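Local coordinates for MarR family transcriptional regulator (Staphylococcus epidermidis, PDB 5HLI), which probably binds DNA as a dimeric MarR-type transcription factor and adjusts gene expression in response to oxidation, being captured here in its disulfide form, at residues Glu52-Thr57 and Ile99-Asn104. The protein carries 1 engineered substitution. Sequence-based numbering, arbitrary orientation.
Sequences EENPQT and ITLTDN
Gln-56 and Ile-99 make a hydrogen-bonded antiparallel pair, and Asn-54 shows how a side chain can carry a ladder on where the backbone turns off. Gln-56 N gives its hydrogen to Ile-99 O at 3.1 Å, in the carbonyl plane, and Ile-99 N returns a shorter bond to Gln-56 O at 2.7 Å. The next N-H on the same edge of the strand, that of Leu-101, is taken by Asn-54 OD1 at 3.0 Å, almost straight at 172° though tilted from the amide carbonyl plane. With its CG anti to the backbone N (chi1 168°), Asn-54 reaches across to lay its amide beside Leu-101, Asn-54 CG 3.8 Å from Leu-101 CD1.

Packing is tight around Ile-99 and Leu-101, both buried: Ile-99 meets Ile-61 and Leu-50, and Leu-101 meets Leu-50 and Trp-51. Looser is the side of Pro-55, exposed after a cis peptide bond, its CB 3.2 Å from Ile-99 O and 3.6 Å from Thr-100 OG1; there a water links Asn-54 ND2 to Leu-101 O.

Gln-56 NE2 bonds Glu-53 O at 2.9 Å in its amide plane, closing the chain back on itself; Thr-49 and Ser-60 also bind this buried amide. Strand 56-57 is an outer strand of the winged helix-turn-helix sheet, beside 97-101. One amide accepting a backbone N-H and donating to water implies that polar pairing continues beyond the two-residue strand.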
ATOM      1  N   GLU A  52     -14.447 -18.735   3.708  1.00 27.01           N
ATOM      2  CA  GLU A  52     -13.645 -19.935   3.912  1.00 35.18           C
ATOM      3  C   GLU A  52     -14.304 -20.906   4.884  1.00 30.02           C
ATOM      4  O   GLU A  52     -14.278 -22.120   4.657  1.00 34.66           O
ATOM      5  CB  GLU A  52     -12.249 -19.567   4.425  1.00 30.21           C
ATOM      6  CG  GLU A  52     -11.422 -18.758   3.440  1.00 38.48           C
ATOM      7  CD  GLU A  52     -11.100 -19.537   2.178  1.00 48.83           C
ATOM      8  OE1 GLU A  52     -10.398 -20.567   2.277  1.00 52.11           O
ATOM      9  OE2 GLU A  52     -11.553 -19.122   1.088  1.00 44.91           O
ATOM     10  N   GLU A  53     -14.893 -20.392   5.963  1.00 28.78           N
ATOM     11  CA  GLU A  53     -15.533 -21.221   6.979  1.00 24.71           C
ATOM     12  C   GLU A  53     -16.787 -20.511   7.465  1.00 29.31           C
ATOM     13  O   GLU A  53     -16.704 -19.415   8.027  1.00 27.21           O
ATOM     14  CB  GLU A  53     -14.581 -21.501   8.148  1.00 22.38           C
ATOM     15  CG  GLU A  53     -15.204 -22.307   9.273  1.00 24.27           C
ATOM     16  CD  GLU A  53     -14.289 -22.441  10.475  1.00 28.31           C
ATOM     17  OE1 GLU A  53     -13.135 -21.967  10.405  1.00 34.06           O
ATOM     18  OE2 GLU A  53     -14.727 -23.016  11.492  1.00 33.64           O
ATOM     19  N   ASN A  54     -17.939 -21.137   7.253  1.00 25.24           N
ATOM     20  CA  ASN A  54     -19.230 -20.542   7.585  1.00 27.08           C
ATOM     21  C   ASN A  54     -20.189 -21.632   8.051  1.00 30.17           C
ATOM     22  O   ASN A  54     -20.330 -22.651   7.378  1.00 29.77           O
ATOM     23  CB  ASN A  54     -19.801 -19.802   6.371  1.00 29.29           C
ATOM     24  CG  ASN A  54     -21.255 -19.407   6.548  1.00 34.24           C
ATOM     25  OD1 ASN A  54     -21.582 -18.525   7.344  1.00 28.02           O
ATOM     26  ND2 ASN A  54     -22.136 -20.053   5.793  1.00 28.32           N
ATOM     27  N   PRO A  55     -20.847 -21.432   9.206  1.00 27.50           N
ATOM     28  CA  PRO A  55     -20.774 -20.259  10.085  1.00 28.68           C
ATOM     29  C   PRO A  55     -19.512 -20.209  10.947  1.00 27.12           C
ATOM     30  O   PRO A  55     -18.704 -21.136  10.925  1.00 22.56           O
ATOM     31  CB  PRO A  55     -22.008 -20.426  10.972  1.00 27.89           C
ATOM     32  CG  PRO A  55     -22.145 -21.905  11.100  1.00 30.20           C
ATOM     33  CD  PRO A  55     -21.771 -22.450   9.740  1.00 31.63           C
ATOM     34  N   GLN A  56     -19.358 -19.114  11.690  1.00 23.19           N
ATOM     35  CA  GLN A  56     -18.288 -18.947  12.659  1.00 23.85           C
ATOM     36  C   GLN A  56     -18.822 -18.178  13.854  1.00 25.06           C
ATOM     37  O   GLN A  56     -19.690 -17.313  13.716  1.00 25.66           O
ATOM     38  CB  GLN A  56     -17.087 -18.181  12.087  1.00 20.14           C
ATOM     39  CG  GLN A  56     -16.203 -18.964  11.148  1.00 20.84           C
ATOM     40  CD  GLN A  56     -14.941 -18.207  10.812  1.00 22.38           C
ATOM     41  OE1 GLN A  56     -14.222 -17.758  11.705  1.00 22.47           O
ATOM     42  NE2 GLN A  56     -14.669 -18.046   9.523  1.00 24.33           N
ATOM     43  N   THR A  57     -18.288 -18.491  15.028  1.00 24.31           N
ATOM     44  CA  THR A  57     -18.574 -17.657  16.181  1.00 18.06           C
ATOM     45  C   THR A  57     -17.796 -16.349  16.074  1.00 21.83           C
ATOM     46  O   THR A  57     -16.840 -16.224  15.304  1.00 19.93           O
ATOM     47  CB  THR A  57     -18.221 -18.377  17.481  1.00 24.43           C
ATOM     48  OG1 THR A  57     -16.809 -18.623  17.525  1.00 24.60           O
ATOM     49  CG2 THR A  57     -18.978 -19.699  17.590  1.00 25.69           C
ATOM     50  N   ILE A  99     -22.201 -16.194  13.741  1.00 21.07           N
ATOM     51  CA  ILE A  99     -22.290 -15.365  12.544  1.00 20.52           C
ATOM     52  C   ILE A  99     -22.497 -16.276  11.345  1.00 25.93           C
ATOM     53  O   ILE A  99     -21.706 -17.198  11.114  1.00 22.62           O
ATOM     54  CB  ILE A  99     -21.027 -14.504  12.368  1.00 21.52           C
ATOM     55  CG1 ILE A  99     -20.771 -13.680  13.631  1.00 21.23           C
ATOM     56  CG2 ILE A  99     -21.157 -13.605  11.145  1.00 22.60           C
ATOM     57  CD1 ILE A  99     -21.910 -12.743  13.990  1.00 18.72           C
ATOM     58  N   THR A 100     -23.559 -16.024  10.582  1.00 22.07           N
ATOM     59  CA  THR A 100     -23.895 -16.847   9.430  1.00 23.39           C
ATOM     60  C   THR A 100     -24.153 -15.952   8.229  1.00 21.09           C
ATOM     61  O   THR A 100     -24.887 -14.964   8.333  1.00 25.73           O
ATOM     62  CB  THR A 100     -25.125 -17.720   9.710  1.00 28.59           C
ATOM     63  OG1 THR A 100     -24.988 -18.339  10.997  1.00 27.72           O
ATOM     64  CG2 THR A 100     -25.262 -18.800   8.650  1.00 32.93           C
ATOM     65  N   LEU A 101     -23.552 -16.299   7.095  1.00 21.58           N
ATOM     66  CA  LEU A 101     -23.804 -15.566   5.862  1.00 26.46           C
ATOM     67  C   LEU A 101     -25.274 -15.668   5.473  1.00 24.97           C
ATOM     68  O   LEU A 101     -25.884 -16.736   5.567  1.00 27.44           O
ATOM     69  CB  LEU A 101     -22.931 -16.117   4.732  1.00 24.77           C
ATOM     70  CG  LEU A 101     -21.421 -15.862   4.791  1.00 25.76           C
ATOM     71  CD1 LEU A 101     -20.693 -16.809   3.851  1.00 23.79           C
ATOM     72  CD2 LEU A 101     -21.111 -14.416   4.437  1.00 21.51           C
ATOM     73  N   THR A 102     -25.848 -14.547   5.047  1.00 22.99           N
ATOM     74  CA  THR A 102     -27.156 -14.595   4.417  1.00 29.24           C
ATOM     75  C   THR A 102     -27.035 -15.231   3.034  1.00 30.04           C
ATOM     76  O   THR A 102     -25.935 -15.462   2.521  1.00 25.45           O
ATOM     77  CB  THR A 102     -27.760 -13.192   4.303  1.00 29.70           C
ATOM     78  OG1 THR A 102     -26.929 -12.375   3.467  1.00 27.75           O
ATOM     79  CG2 THR A 102     -27.879 -12.546   5.676  1.00 26.67           C
ATOM     80  N   ASP A 103     -28.188 -15.534   2.432  1.00 32.40           N
ATOM     81  CA  ASP A 103     -28.183 -15.983   1.043  1.00 30.87           C
ATOM     82  C   ASP A 103     -27.495 -14.962   0.149  1.00 27.75           C
ATOM     83  O   ASP A 103     -26.696 -15.323  -0.723  1.00 29.11           O
ATOM     84  CB  ASP A 103     -29.612 -16.239   0.559  1.00 35.13           C
ATOM     85  CG  ASP A 103     -30.231 -17.469   1.192  1.00 42.36           C
ATOM     86  OD1 ASP A 103     -29.474 -18.338   1.671  1.00 42.79           O
ATOM     87  OD2 ASP A 103     -31.478 -17.571   1.202  1.00 52.35           O
ATOM     88  N   ASN A 104     -27.780 -13.675   0.366  1.00 26.57           N
ATOM     89  CA  ASN A 104     -27.109 -12.629  -0.397  1.00 28.07           C
ATOM     90  C   ASN A 104     -25.613 -12.598  -0.101  1.00 25.47           C
ATOM     91  O   ASN A 104     -24.797 -12.480  -1.021  1.00 29.11           O
ATOM     92  CB  ASN A 104     -27.749 -11.275  -0.098  1.00 28.14           C
ATOM     93  CG  ASN A 104     -26.926 -10.114  -0.618  1.00 32.36           C
ATOM     94  OD1 ASN A 104     -26.845  -9.889  -1.824  1.00 35.67           O
ATOM     95  ND2 ASN A 104     -26.320  -9.363   0.293  1.00 32.03           N
TER
HETATM   96  O   HOH W   1     -25.009 -19.161   4.847  1.00 38.56           O